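Local coordinates for protein probable transcriptional regulator PhnF (Escherichia coli, PDB 2FA1) that is probably a transcriptional regulator, encoded in an operon for alkylphosphonate uptake and C-P lyase, and is seen here as its C-terminal effector-binding domain, at residues C63-Y68 / S145-R150; P20-L25 / L51-R56; T103-R108 / L127-L132; L14-H19 / S85-L90. One frame throughout, in Å; residues are numbered along the deposited sequence.

Contact 1 of 4, residues C63-Y68 / S145-R150; sequences CLIDHY and SVSLTR
Strands 63-68 and 145-150 run antiparallel, their axes 4.6 Å apart at closest approach and their directions 171° apart. Leu64 and Leu148 form one hydrogen-bonded pair, with Leu64 N to Leu148 O at 2.8 Å. Asp66 and Val146 form the next. Between them Ile65 faces Ser147 as a non-hydrogen-bonded pair. Cys63, Ile65, His67, Ser145, Ser147 and Thr149 lie on one face. The sulfur of Cys63 points across the strands, anti to its own backbone N (chi1 180°). There Cys63 SG meets Ser147 OG at 3.4 Å and, in the conformer described, the methyl CG2 of Thr149. Ile65 sets CG1 against the same hydroxyl oxygen. Its other branch, Ile65 CG2, lies 4.0 Å from Ser145 CB and also over the rim of one face of the His67 ring. His67 bonds through ND1 to Glu143 and through NE2 to Thr53, which fixes the rotation of its ring. On the other face, Leu64 CD2 meets Leu148 CD1 at 4.3 Å. Val146 CG2 reaches the edge of the Tyr68 ring. A water donates to Asp66 OD2 at 2.7 Å and to Val146 O, while OD1 of the same carboxylate is taken by Arg52 and His50. The pairing joins strands 60-69 and 143-150 at the middle of the six-stranded antiparallel sheet of the UTRA domain, the signalling domain of GntR/HutC regulators.

Contact 2 of 4, residues P20-L25 / L51-R56; sequences PTSEKL and LRTLRR
One water is gripped by three groups across this contact: Thr21 OG1, Arg55 NE at 2.7 Å and Arg56 O. It lies at the edge of the Arg55 guanidinium, in its plane. Thr21 OG1 also bonds to His19 ND1. The Arg55 chain is extended from CG to NE, and this carries the N-H to the water. Arg55 NH1 goes on to Gln11, and Phe9 forms a cation-pi contact with the same group. A second water takes the N-H of Arg56 and donates to Thr21 O at 2.6 Å. Beyond this wet end the strands pair directly. Glu23 N bonds to Leu54 O at 2.9 Å, and Leu54 N returns the bond to Glu23 O. Leu25 N then reaches Arg52 O at 2.7 Å. The Leu25 side chain lies across its neighbours: Leu25 CD1 touches Leu54 CB at 3.6 Å, and Leu25 CD2 touches Arg52 CD at 3.7 Å. Arg52 bends at chi3 (-69°), past the carbons that Leu25 meets, and its NE pairs with Asp66. On the buried side Ser22 OG sits 4.0 Å from Thr53 CB and bonds to Gly84 O and Ser18 OG. The chemistry therefore changes along the segments. Water joins them where the loop leads in, backbone bonds take over along the strand, and an arginine packs its aliphatic part on a leucine while an aspartate meets its charge.

Contact 3 of 4, residues T103-R108 / L127-L132; sequences TRISAR and LCVRTL
Arg104 and Arg130 face each other as a hydrogen-bonded pair of the antiparallel UTRA sheet, where strand 98-109 pairs with 125-135. Arg104 N bonds to Arg130 O at 2.8 Å, and the bond is returned. Ser106 and Cys128 form the next such pair, with Cys128 N to Ser106 O also at 2.8 Å. The two arginine side chains cross, with CD of Arg104 3.5 Å from NH2 of Arg130 and the guanidinium planes 42° apart. Their like charges are probably balanced by Glu155 of the second subunit, which makes salt bridges to both. Further along this face, Arg108 NH2 lies 3.8 Å from Cys128 SG. The Arg108 chain is extended from CG to NE, and Glu114 holds its NH1. On the opposite face Thr103 CG2 meets Val129 CG1 at 3.8 Å. Ile105 CG2 fits more loosely against Leu127 CD2 and Val129 CG2. The outer side of strand 98-109 meets the other subunit: Thr103, Arg104 and Ile105 pair antiparallel with one of its strands, so the sheet continues across the dimer, and Ile105 packs on Ile105 of that chain. On the arginine face, Ser106 OG touches Cys128 CB at 3.4 Å. The same OG of Ser106 bonds at 2.9 Å to a water that accepts from Arg130 NE, at the edge of the guanidinium and in its plane.

Contact 4 of 4, residues L14-H19 / S85-L90; sequences LDQGSH and SLHDFL
Gly17 CA sits over the centre of the His87 ring. Gly17 CA stands 3.3 Å from the centroid of the His87 ring and only 1° off the ring normal, a CH-pi contact through the middle of the face. The backbone N of Gly17 is over the same face, 3.1 Å from His87 ND1, but the angle is too poor for a hydrogen bond. Gln16 comes from another direction: Gln16 CB meets His87 ND1 at 3.2 Å near the plane of the ring, at the edge. The Gln16 amide plane stands almost upright to the ring, at 84°. The Gln16 side chain bends at chi2, and its amide is held by Arg100, Asn133 and Leu98 O. His87 NE2 bonds to Glu143, which helps fix how the ring is turned. Here the loop between strands 9-12 and 23-31 passes the start of helix 86-94 in the UTRA domain. Ser85 is the N-cap of that helix, Ser85 OG accepting from Asp88 N at 3.3 Å. The loop supplies a second serine: Ser18 OG accepts from Leu86 N at 2.9 Å and 160°, taking a first-turn N-H of the helix. That Ser18 hydroxyl also bonds to Ser22 OG, and its OG touches Leu86 CB at 3.6 Å.

Contacts 1, 2 and 3 are antiparallel pairings in one sheet; contact 4 sets a loop against a helix start. Contact 1 lies in the core, its centre about 4 Å from that of the chain. It touches both other pairings, since strand 60-69 borders 47-57 and strand 143-150 borders 125-135. Contacts 2 and 3 sit on opposite sides of the chain's centre, with their own centres about 18 Å apart. Contact 2 is partly exposed and two waters bridge its loop end. Contact 3 is buried, though a water sits among its polar side chains, and two of its arginines share a carboxylate of the second subunit. Contact 4 relies on a ring face and serine hydroxyls. It packs on contacts 1 and 2.

Contact 1 of 4, residues C63-Y68 / S145-R150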
loop_
_atom_site.group_PDB
_atom_site.type_symbol
_atom_site.label_atom_id
_atom_site.label_comp_id
_atom_site.label_asym_id
_atom_site.label_seq_id
_atom_site.Cartn_x
_atom_site.Cartn_y
_atom_site.Cartn_z
ATOM N N CYS A 63 -1.619 -15.411 -0.709
ATOM C CA CYS A 63 -1.010 -14.487 0.265
ATOM C C CYS A 63 -0.194 -15.306 1.269
ATOM O O CYS A 63 -0.761 -16.140 1.989
ATOM C CB CYS A 63 -2.131 -13.748 1.058
ATOM S SG CYS A 63 -1.246 -12.624 2.252
ATOM N N LEU A 64 1.127 -15.086 1.320
ATOM C CA LEU A 64 1.969 -15.823 2.238
ATOM C C LEU A 64 2.428 -14.784 3.279
ATOM O O LEU A 64 2.788 -13.707 2.875
ATOM C CB LEU A 64 3.229 -16.192 1.468
ATOM C CG LEU A 64 4.345 -16.793 2.318
ATOM C CD1 LEU A 64 3.836 -18.243 2.582
ATOM C CD2 LEU A 64 5.672 -16.760 1.513
ATOM N N ILE A 65 2.401 -15.107 4.578
ATOM C CA ILE A 65 2.919 -14.127 5.585
ATOM C C ILE A 65 3.871 -14.875 6.518
ATOM O O ILE A 65 3.535 -15.965 7.000
ATOM C CB ILE A 65 1.762 -13.576 6.408
ATOM C CG1 ILE A 65 0.634 -13.018 5.502
ATOM C CG2 ILE A 65 2.225 -12.431 7.396
ATOM C CD1 ILE A 65 -0.582 -12.421 6.239
ATOM N N ASP A 66 5.023 -14.255 6.788
ATOM C CA ASP A 66 5.970 -14.727 7.782
ATOM C C ASP A 66 5.798 -13.843 8.984
ATOM O O ASP A 66 5.910 -12.632 8.823
ATOM C CB ASP A 66 7.372 -14.687 7.215
ATOM C CG ASP A 66 7.598 -15.869 6.260
ATOM O OD1 ASP A 66 7.601 -17.024 6.692
ATOM O OD2 ASP A 66 7.737 -15.625 5.054
ATOM N N HIS A 67 5.512 -14.408 10.138
ATOM C CA HIS A 67 5.262 -13.583 11.353
ATOM C C HIS A 67 6.399 -13.963 12.366
ATOM O O HIS A 67 6.648 -15.134 12.591
ATOM C CB HIS A 67 4.021 -14.102 12.036
ATOM C CG HIS A 67 2.807 -14.042 11.191
ATOM N ND1 HIS A 67 1.894 -13.012 11.246
ATOM C CD2 HIS A 67 2.303 -14.971 10.365
ATOM C CE1 HIS A 67 0.901 -13.284 10.396
ATOM N NE2 HIS A 67 1.118 -14.466 9.859
ATOM N N TYR A 68 7.022 -12.954 13.009
ATOM C CA TYR A 68 8.220 -13.282 13.808
ATOM C C TYR A 68 7.909 -12.554 15.152
ATOM O O TYR A 68 7.565 -11.314 15.165
ATOM C CB TYR A 68 9.435 -12.598 13.228
ATOM C CG TYR A 68 9.811 -13.137 11.866
ATOM C CD1 TYR A 68 10.491 -14.308 11.742
ATOM C CD2 TYR A 68 9.440 -12.420 10.708
ATOM C CE1 TYR A 68 10.828 -14.797 10.491
ATOM C CE2 TYR A 68 9.807 -12.924 9.406
ATOM C CZ TYR A 68 10.484 -14.109 9.343
ATOM O OH TYR A 68 10.816 -14.617 8.060
ATOM N N SER A 145 5.918 -8.644 10.692
ATOM C CA SER A 145 5.347 -9.605 9.722
ATOM C C SER A 145 5.671 -9.122 8.333
ATOM O O SER A 145 5.724 -7.909 8.080
ATOM C CB SER A 145 3.869 -9.755 9.906
ATOM O OG SER A 145 3.156 -8.660 9.459
ATOM N N VAL A 146 5.837 -10.072 7.416
ATOM C CA VAL A 146 6.145 -9.715 6.051
ATOM C C VAL A 146 5.173 -10.530 5.198
ATOM O O VAL A 146 5.282 -11.773 5.211
ATOM C CB VAL A 146 7.555 -10.202 5.702
ATOM C CG1 VAL A 146 7.968 -9.835 4.158
ATOM C CG2 VAL A 146 8.633 -9.708 6.751
ATOM N N SER A 147 4.284 -9.827 4.510
ATOM C CA SER A 147 3.248 -10.445 3.676
ATOM C C SER A 147 3.713 -10.350 2.237
ATOM O O SER A 147 4.170 -9.280 1.791
ATOM C CB SER A 147 1.991 -9.556 3.808
ATOM O OG SER A 147 0.929 -10.116 3.125
ATOM N N LEU A 148 3.531 -11.416 1.462
ATOM C CA LEU A 148 3.832 -11.364 0.012
ATOM C C LEU A 148 2.560 -11.877 -0.659
ATOM O O LEU A 148 2.058 -12.947 -0.315
ATOM C CB LEU A 148 4.992 -12.325 -0.370
ATOM C CG LEU A 148 6.319 -12.004 0.305
ATOM C CD1 LEU A 148 7.183 -13.146 -0.139
ATOM C CD2 LEU A 148 6.737 -10.730 -0.263
ATOM N N THR A 149 1.945 -10.999 -1.476
ATOM C CA THR A 149 0.673 -11.280 -2.107
ATOM C C THR A 149 0.731 -11.113 -3.594
ATOM O O THR A 149 1.202 -10.129 -4.104
ATOM C CB THR A 149 -0.438 -10.310 -1.707
ATOM O OG1 THR A 149 0.025 -8.934 -1.843
ATOM C CG2 THR A 149 -0.951 -10.503 -0.305
ATOM N N ARG A 150 0.149 -12.068 -4.301
ATOM C CA ARG A 150 0.161 -11.990 -5.762
ATOM C C ARG A 150 -0.611 -10.728 -6.176
ATOM O O ARG A 150 -1.804 -10.536 -5.874
ATOM C CB ARG A 150 -0.649 -13.235 -6.300
ATOM C CG ARG A 150 0.236 -14.520 -6.345
ATOM C CD ARG A 150 -0.643 -15.643 -7.006
ATOM N NE ARG A 150 -0.989 -15.323 -8.414
ATOM C CZ ARG A 150 -1.308 -16.262 -9.318
ATOM N NH1 ARG A 150 -1.199 -17.572 -9.060
ATOM N NH2 ARG A 150 -1.594 -15.900 -10.593
HETATM O O HOH W 1 7.082 -13.441 3.625
#

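Contact 2 of 4, residues P20-L25 / L51-R56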
loop_
_atom_site.group_PDB
_atom_site.type_symbol
_atom_site.label_atom_id
_atom_site.label_comp_id
_atom_site.label_asym_id
_atom_site.label_seq_id
_atom_site.Cartn_x
_atom_site.Cartn_y
_atom_site.Cartn_z
ATOM N N PRO A 20 -9.108 -15.069 7.921
ATOM C CA PRO A 20 -9.814 -16.162 8.648
ATOM C C PRO A 20 -9.781 -17.567 8.044
ATOM O O PRO A 20 -10.033 -18.536 8.770
ATOM C CB PRO A 20 -11.273 -15.637 8.804
ATOM C CG PRO A 20 -11.138 -14.182 8.604
ATOM C CD PRO A 20 -9.978 -13.910 7.695
ATOM N N THR A 21 -9.400 -17.694 6.754
ATOM C CA THR A 21 -9.156 -18.981 6.132
ATOM C C THR A 21 -7.663 -19.287 5.956
ATOM O O THR A 21 -7.326 -20.271 5.288
ATOM C CB THR A 21 -9.694 -19.015 4.660
ATOM O OG1 THR A 21 -8.955 -18.053 3.879
ATOM C CG2 THR A 21 -11.122 -18.751 4.669
ATOM N N SER A 22 -6.797 -18.505 6.573
ATOM C CA SER A 22 -5.330 -18.764 6.419
ATOM C C SER A 22 -4.979 -20.048 7.137
ATOM O O SER A 22 -5.658 -20.425 8.114
ATOM C CB SER A 22 -4.456 -17.637 6.882
ATOM O OG SER A 22 -4.363 -17.633 8.268
ATOM N N GLU A 23 -4.022 -20.772 6.555
ATOM C CA GLU A 23 -3.494 -22.004 7.187
ATOM C C GLU A 23 -2.101 -21.798 7.681
ATOM O O GLU A 23 -1.308 -21.126 7.037
ATOM C CB GLU A 23 -3.450 -23.094 6.164
ATOM C CG GLU A 23 -4.803 -23.498 5.679
ATOM C CD GLU A 23 -5.544 -24.378 6.666
ATOM O OE1 GLU A 23 -4.926 -24.980 7.587
ATOM O OE2 GLU A 23 -6.762 -24.478 6.465
ATOM N N LYS A 24 -1.760 -22.434 8.789
ATOM C CA LYS A 24 -0.338 -22.460 9.251
ATOM C C LYS A 24 0.453 -23.375 8.395
ATOM O O LYS A 24 0.110 -24.591 8.287
ATOM C CB LYS A 24 -0.280 -22.910 10.742
ATOM C CG LYS A 24 1.179 -22.730 11.244
ATOM C CD LYS A 24 1.282 -23.075 12.779
ATOM C CE LYS A 24 1.055 -24.578 13.072
ATOM N NZ LYS A 24 1.332 -24.842 14.552
ATOM N N LEU A 25 1.590 -22.882 7.939
ATOM C CA LEU A 25 2.580 -23.690 7.233
ATOM C C LEU A 25 3.679 -24.123 8.183
ATOM O O LEU A 25 4.167 -25.235 8.060
ATOM C CB LEU A 25 3.238 -22.856 6.125
ATOM C CG LEU A 25 2.471 -22.974 4.733
ATOM C CD1 LEU A 25 1.062 -23.014 4.753
ATOM C CD2 LEU A 25 3.193 -22.029 3.714
ATOM N N LEU A 51 6.163 -18.007 12.666
ATOM C CA LEU A 51 4.960 -18.697 12.136
ATOM C C LEU A 51 4.853 -18.278 10.694
ATOM O O LEU A 51 4.947 -17.069 10.410
ATOM C CB LEU A 51 3.720 -18.176 12.862
ATOM C CG LEU A 51 3.252 -19.227 13.847
ATOM C CD1 LEU A 51 4.312 -19.199 14.985
ATOM C CD2 LEU A 51 1.912 -18.926 14.416
ATOM N N ARG A 52 4.538 -19.233 9.802
ATOM C CA ARG A 52 4.269 -18.833 8.422
ATOM C C ARG A 52 2.844 -19.240 8.097
ATOM O O ARG A 52 2.409 -20.383 8.432
ATOM C CB ARG A 52 5.267 -19.546 7.541
ATOM C CG ARG A 52 4.967 -19.266 5.983
ATOM C CD ARG A 52 5.979 -20.087 5.193
ATOM N NE ARG A 52 7.333 -19.486 5.397
ATOM C CZ ARG A 52 8.505 -20.135 5.378
ATOM N NH1 ARG A 52 8.605 -21.479 5.203
ATOM N NH2 ARG A 52 9.631 -19.430 5.591
ATOM N N THR A 53 2.087 -18.363 7.451
ATOM C CA THR A 53 0.679 -18.720 7.098
ATOM C C THR A 53 0.524 -18.505 5.608
ATOM O O THR A 53 1.279 -17.774 4.955
ATOM C CB THR A 53 -0.348 -17.815 7.818
ATOM O OG1 THR A 53 -0.109 -16.413 7.521
ATOM C CG2 THR A 53 -0.207 -17.946 9.447
ATOM N N LEU A 54 -0.535 -19.169 5.084
ATOM C CA LEU A 54 -0.799 -18.960 3.640
ATOM C C LEU A 54 -2.321 -19.011 3.430
ATOM O O LEU A 54 -3.019 -19.858 4.024
ATOM C CB LEU A 54 -0.228 -20.154 2.931
ATOM C CG LEU A 54 -0.282 -20.117 1.388
ATOM C CD1 LEU A 54 0.523 -19.055 0.799
ATOM C CD2 LEU A 54 0.062 -21.464 0.839
ATOM N N ARG A 55 -2.761 -18.127 2.537
ATOM C CA ARG A 55 -4.223 -18.123 2.135
ATOM C C ARG A 55 -4.209 -18.713 0.701
ATOM O O ARG A 55 -3.401 -18.227 -0.189
ATOM C CB ARG A 55 -4.723 -16.692 2.180
ATOM C CG ARG A 55 -6.132 -16.667 1.521
ATOM C CD ARG A 55 -6.718 -15.232 1.418
ATOM N NE ARG A 55 -8.063 -15.297 0.812
ATOM C CZ ARG A 55 -8.771 -14.213 0.503
ATOM N NH1 ARG A 55 -8.252 -13.015 0.706
ATOM N NH2 ARG A 55 -9.973 -14.327 -0.018
ATOM N N ARG A 56 -5.142 -19.655 0.436
ATOM C CA ARG A 56 -5.276 -20.215 -0.921
ATOM C C ARG A 56 -6.745 -20.103 -1.246
ATOM O O ARG A 56 -7.602 -20.072 -0.331
ATOM C CB ARG A 56 -4.971 -21.679 -0.926
ATOM C CG ARG A 56 -3.486 -22.004 -0.699
ATOM C CD ARG A 56 -3.228 -23.607 -0.817
ATOM N NE ARG A 56 -1.784 -23.857 -0.726
ATOM C CZ ARG A 56 -0.897 -23.836 -1.720
ATOM N NH1 ARG A 56 -1.262 -23.714 -3.019
ATOM N NH2 ARG A 56 0.404 -23.983 -1.404
HETATM O O HOH W 2 -6.714 -20.686 2.752
HETATM O O HOH W 3 -9.168 -17.749 1.097
#

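Contact 3 of 4, residues T103-R108 / L127-L132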
loop_
_atom_site.group_PDB
_atom_site.type_symbol
_atom_site.label_atom_id
_atom_site.label_comp_id
_atom_site.label_asym_id
_atom_site.label_seq_id
_atom_site.Cartn_x
_atom_site.Cartn_y
_atom_site.Cartn_z
ATOM N N THR A 103 4.062 0.625 8.885
ATOM C CA THR A 103 3.744 -0.240 7.724
ATOM C C THR A 103 4.695 0.218 6.615
ATOM O O THR A 103 4.935 1.456 6.480
ATOM C CB THR A 103 2.287 -0.096 7.251
ATOM O OG1 THR A 103 1.357 -0.359 8.320
ATOM C CG2 THR A 103 1.975 -1.088 6.079
ATOM N N ARG A 104 5.269 -0.750 5.861
ATOM C CA ARG A 104 6.028 -0.395 4.639
ATOM C C ARG A 104 5.407 -1.215 3.500
ATOM O O ARG A 104 5.280 -2.425 3.667
ATOM C CB ARG A 104 7.460 -0.684 4.752
ATOM C CG ARG A 104 8.179 0.348 5.680
ATOM C CD ARG A 104 9.733 0.169 5.497
ATOM N NE ARG A 104 10.363 1.389 5.944
ATOM C CZ ARG A 104 10.934 2.319 5.159
ATOM N NH1 ARG A 104 11.036 2.202 3.828
ATOM N NH2 ARG A 104 11.430 3.388 5.758
ATOM N N ILE A 105 5.073 -0.588 2.361
ATOM C CA ILE A 105 4.477 -1.306 1.243
ATOM C C ILE A 105 5.400 -1.158 0.027
ATOM O O ILE A 105 5.813 -0.054 -0.325
ATOM C CB ILE A 105 3.125 -0.705 0.915
ATOM C CG1 ILE A 105 2.288 -0.817 2.190
ATOM C CG2 ILE A 105 2.405 -1.553 -0.221
ATOM C CD1 ILE A 105 1.124 0.011 2.055
ATOM N N SER A 106 5.827 -2.298 -0.522
ATOM C CA SER A 106 6.592 -2.221 -1.772
ATOM C C SER A 106 6.053 -3.198 -2.806
ATOM O O SER A 106 5.220 -4.021 -2.511
ATOM C CB SER A 106 8.028 -2.601 -1.470
ATOM O OG SER A 106 8.133 -3.898 -0.905
ATOM N N ALA A 107 6.660 -3.165 -3.997
ATOM C CA ALA A 107 6.238 -4.174 -5.029
ATOM C C ALA A 107 7.498 -4.643 -5.670
ATOM O O ALA A 107 8.430 -3.869 -5.920
ATOM C CB ALA A 107 5.291 -3.643 -6.066
ATOM N N ARG A 108 7.510 -5.913 -5.961
ATOM C CA ARG A 108 8.663 -6.453 -6.686
ATOM C C ARG A 108 8.330 -7.676 -7.473
ATOM O O ARG A 108 7.184 -8.109 -7.506
ATOM C CB ARG A 108 9.793 -6.662 -5.717
ATOM C CG ARG A 108 9.489 -7.733 -4.663
ATOM C CD ARG A 108 10.854 -8.153 -4.119
ATOM N NE ARG A 108 10.784 -9.161 -3.042
ATOM C CZ ARG A 108 10.519 -8.895 -1.766
ATOM N NH1 ARG A 108 10.524 -9.857 -0.841
ATOM N NH2 ARG A 108 10.246 -7.665 -1.408
ATOM N N LEU A 127 2.997 -7.836 -4.147
ATOM C CA LEU A 127 2.934 -6.705 -3.204
ATOM C C LEU A 127 3.566 -7.229 -1.935
ATOM O O LEU A 127 3.263 -8.388 -1.492
ATOM C CB LEU A 127 1.493 -6.312 -2.894
ATOM C CG LEU A 127 0.849 -5.364 -3.911
ATOM C CD1 LEU A 127 -0.740 -5.399 -3.997
ATOM C CD2 LEU A 127 1.415 -3.967 -3.681
ATOM N N CYS A 128 4.470 -6.445 -1.336
ATOM C CA CYS A 128 5.101 -6.864 -0.120
ATOM C C CYS A 128 4.713 -5.864 0.978
ATOM O O CYS A 128 4.934 -4.648 0.792
ATOM C CB CYS A 128 6.576 -6.904 -0.307
ATOM S SG CYS A 128 7.548 -7.153 1.259
ATOM N N VAL A 129 4.073 -6.347 2.063
ATOM C CA VAL A 129 3.575 -5.429 3.115
ATOM C C VAL A 129 4.294 -5.864 4.392
ATOM O O VAL A 129 4.199 -7.050 4.825
ATOM C CB VAL A 129 2.048 -5.443 3.325
ATOM C CG1 VAL A 129 1.685 -4.507 4.441
ATOM C CG2 VAL A 129 1.330 -4.991 2.055
ATOM N N ARG A 130 4.991 -4.926 5.027
ATOM C CA ARG A 130 5.835 -5.331 6.195
ATOM C C ARG A 130 5.353 -4.450 7.318
ATOM O O ARG A 130 5.095 -3.220 7.137
ATOM C CB ARG A 130 7.316 -5.077 5.965
ATOM C CG ARG A 130 7.934 -5.919 4.792
ATOM C CD ARG A 130 9.391 -5.873 4.735
ATOM N NE ARG A 130 9.826 -4.600 4.210
ATOM C CZ ARG A 130 10.795 -3.834 4.725
ATOM N NH1 ARG A 130 11.490 -4.196 5.784
ATOM N NH2 ARG A 130 11.113 -2.697 4.100
ATOM N N THR A 131 5.086 -5.071 8.470
ATOM C CA THR A 131 4.460 -4.311 9.553
ATOM C C THR A 131 5.134 -4.597 10.885
ATOM O O THR A 131 5.572 -5.663 11.100
ATOM C CB THR A 131 2.945 -4.586 9.663
ATOM O OG1 THR A 131 2.672 -5.907 10.133
ATOM C CG2 THR A 131 2.189 -4.493 8.297
ATOM N N LEU A 132 5.211 -3.595 11.775
ATOM C CA LEU A 132 5.637 -3.737 13.163
ATOM C C LEU A 132 4.423 -3.476 14.041
ATOM O O LEU A 132 3.646 -2.473 13.850
ATOM C CB LEU A 132 6.683 -2.655 13.520
ATOM C CG LEU A 132 8.062 -3.061 13.083
ATOM C CD1 LEU A 132 9.008 -1.919 13.522
ATOM C CD2 LEU A 132 8.503 -4.382 13.718
HETATM O O HOH W 4 7.791 -3.476 1.952
#

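Contact 4 of 4, residues L14-H19 / S85-L90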
loop_
_atom_site.group_PDB
_atom_site.type_symbol
_atom_site.label_atom_id
_atom_site.label_comp_id
_atom_site.label_asym_id
_atom_site.label_seq_id
_atom_site.Cartn_x
_atom_site.Cartn_y
_atom_site.Cartn_z
ATOM N N LEU A 14 -5.358 -2.342 6.960
ATOM C CA LEU A 14 -5.225 -2.215 8.410
ATOM C C LEU A 14 -5.696 -3.444 9.195
ATOM O O LEU A 14 -5.476 -3.479 10.416
ATOM C CB LEU A 14 -5.903 -0.930 8.924
ATOM C CG LEU A 14 -5.487 0.349 8.202
ATOM C CD1 LEU A 14 -6.616 1.394 8.318
ATOM C CD2 LEU A 14 -4.113 0.841 8.750
ATOM N N ASP A 15 -6.284 -4.436 8.508
ATOM C CA ASP A 15 -6.559 -5.768 9.099
ATOM C C ASP A 15 -5.247 -6.326 9.598
ATOM O O ASP A 15 -4.260 -6.313 8.880
ATOM C CB ASP A 15 -7.196 -6.768 8.129
ATOM C CG ASP A 15 -8.724 -6.635 8.040
ATOM O OD1 ASP A 15 -9.287 -6.995 6.983
ATOM O OD2 ASP A 15 -9.371 -6.193 9.014
ATOM N N GLN A 16 -5.265 -6.789 10.853
ATOM C CA GLN A 16 -4.115 -7.335 11.571
ATOM C C GLN A 16 -3.960 -8.839 11.345
ATOM O O GLN A 16 -4.955 -9.567 11.290
ATOM C CB GLN A 16 -4.270 -7.052 13.074
ATOM C CG GLN A 16 -4.078 -5.602 13.551
ATOM C CD GLN A 16 -2.634 -5.099 13.385
ATOM O OE1 GLN A 16 -2.136 -4.921 12.242
ATOM N NE2 GLN A 16 -1.962 -4.864 14.502
ATOM N N GLY A 17 -2.713 -9.296 11.174
ATOM C CA GLY A 17 -2.393 -10.730 11.153
ATOM C C GLY A 17 -2.651 -11.404 9.822
ATOM O O GLY A 17 -2.098 -10.990 8.786
ATOM N N SER A 18 -3.494 -12.438 9.832
ATOM C CA SER A 18 -3.669 -13.338 8.671
ATOM C C SER A 18 -5.172 -13.467 8.364
ATOM O O SER A 18 -5.958 -13.146 9.212
ATOM C CB SER A 18 -3.043 -14.725 8.972
ATOM O OG SER A 18 -3.768 -15.472 9.983
ATOM N N HIS A 19 -5.577 -13.900 7.150
ATOM C CA HIS A 19 -7.049 -14.043 6.817
ATOM C C HIS A 19 -7.772 -15.163 7.626
ATOM O O HIS A 19 -7.158 -16.165 7.921
ATOM C CB HIS A 19 -7.124 -14.429 5.330
ATOM C CG HIS A 19 -8.502 -14.388 4.759
ATOM N ND1 HIS A 19 -9.284 -15.513 4.615
ATOM C CD2 HIS A 19 -9.230 -13.357 4.268
ATOM C CE1 HIS A 19 -10.432 -15.179 4.064
ATOM N NE2 HIS A 19 -10.440 -13.875 3.880
ATOM N N SER A 85 -7.574 -16.645 11.647
ATOM C CA SER A 85 -6.940 -15.420 11.851
ATOM C C SER A 85 -5.925 -15.644 12.994
ATOM O O SER A 85 -6.359 -15.872 14.139
ATOM C CB SER A 85 -7.910 -14.343 12.298
ATOM O OG SER A 85 -7.209 -13.153 12.614
ATOM N N LEU A 86 -4.630 -15.468 12.715
ATOM C CA LEU A 86 -3.601 -15.608 13.808
ATOM C C LEU A 86 -3.776 -14.510 14.877
ATOM O O LEU A 86 -3.619 -14.789 16.102
ATOM C CB LEU A 86 -2.175 -15.521 13.205
ATOM C CG LEU A 86 -1.044 -15.572 14.234
ATOM C CD1 LEU A 86 -1.107 -16.830 15.073
ATOM C CD2 LEU A 86 0.312 -15.567 13.454
ATOM N N HIS A 87 -4.123 -13.257 14.514
ATOM C CA HIS A 87 -4.277 -12.250 15.574
ATOM C C HIS A 87 -5.519 -12.510 16.446
ATOM O O HIS A 87 -5.442 -12.377 17.676
ATOM C CB HIS A 87 -4.148 -10.854 15.007
ATOM C CG HIS A 87 -2.732 -10.518 14.595
ATOM N ND1 HIS A 87 -2.333 -9.234 14.280
ATOM C CD2 HIS A 87 -1.619 -11.286 14.505
ATOM C CE1 HIS A 87 -1.038 -9.237 13.988
ATOM N NE2 HIS A 87 -0.582 -10.468 14.119
ATOM N N ASP A 88 -6.600 -13.015 15.828
ATOM C CA ASP A 88 -7.785 -13.378 16.603
ATOM C C ASP A 88 -7.435 -14.563 17.539
ATOM O O ASP A 88 -7.856 -14.573 18.686
ATOM C CB ASP A 88 -8.973 -13.715 15.707
ATOM C CG ASP A 88 -9.520 -12.510 14.931
ATOM O OD1 ASP A 88 -9.221 -11.353 15.266
ATOM O OD2 ASP A 88 -10.269 -12.771 13.955
ATOM N N PHE A 89 -6.693 -15.545 17.053
ATOM C CA PHE A 89 -6.286 -16.674 17.888
ATOM C C PHE A 89 -5.458 -16.175 19.067
ATOM O O PHE A 89 -5.734 -16.527 20.203
ATOM C CB PHE A 89 -5.415 -17.607 17.064
ATOM C CG PHE A 89 -4.896 -18.798 17.865
ATOM C CD1 PHE A 89 -5.724 -19.836 18.203
ATOM C CD2 PHE A 89 -3.572 -18.819 18.282
ATOM C CE1 PHE A 89 -5.236 -20.891 18.967
ATOM C CE2 PHE A 89 -3.076 -19.910 19.014
ATOM C CZ PHE A 89 -3.925 -20.920 19.320
ATOM N N LEU A 90 -4.440 -15.363 18.797
ATOM C CA LEU A 90 -3.600 -14.843 19.909
ATOM C C LEU A 90 -4.464 -14.076 20.944
ATOM O O LEU A 90 -4.297 -14.259 22.187
ATOM C CB LEU A 90 -2.584 -13.919 19.314
ATOM C CG LEU A 90 -1.626 -13.258 20.326
ATOM C CD1 LEU A 90 -0.843 -14.294 21.164
ATOM C CD2 LEU A 90 -0.643 -12.209 19.682
#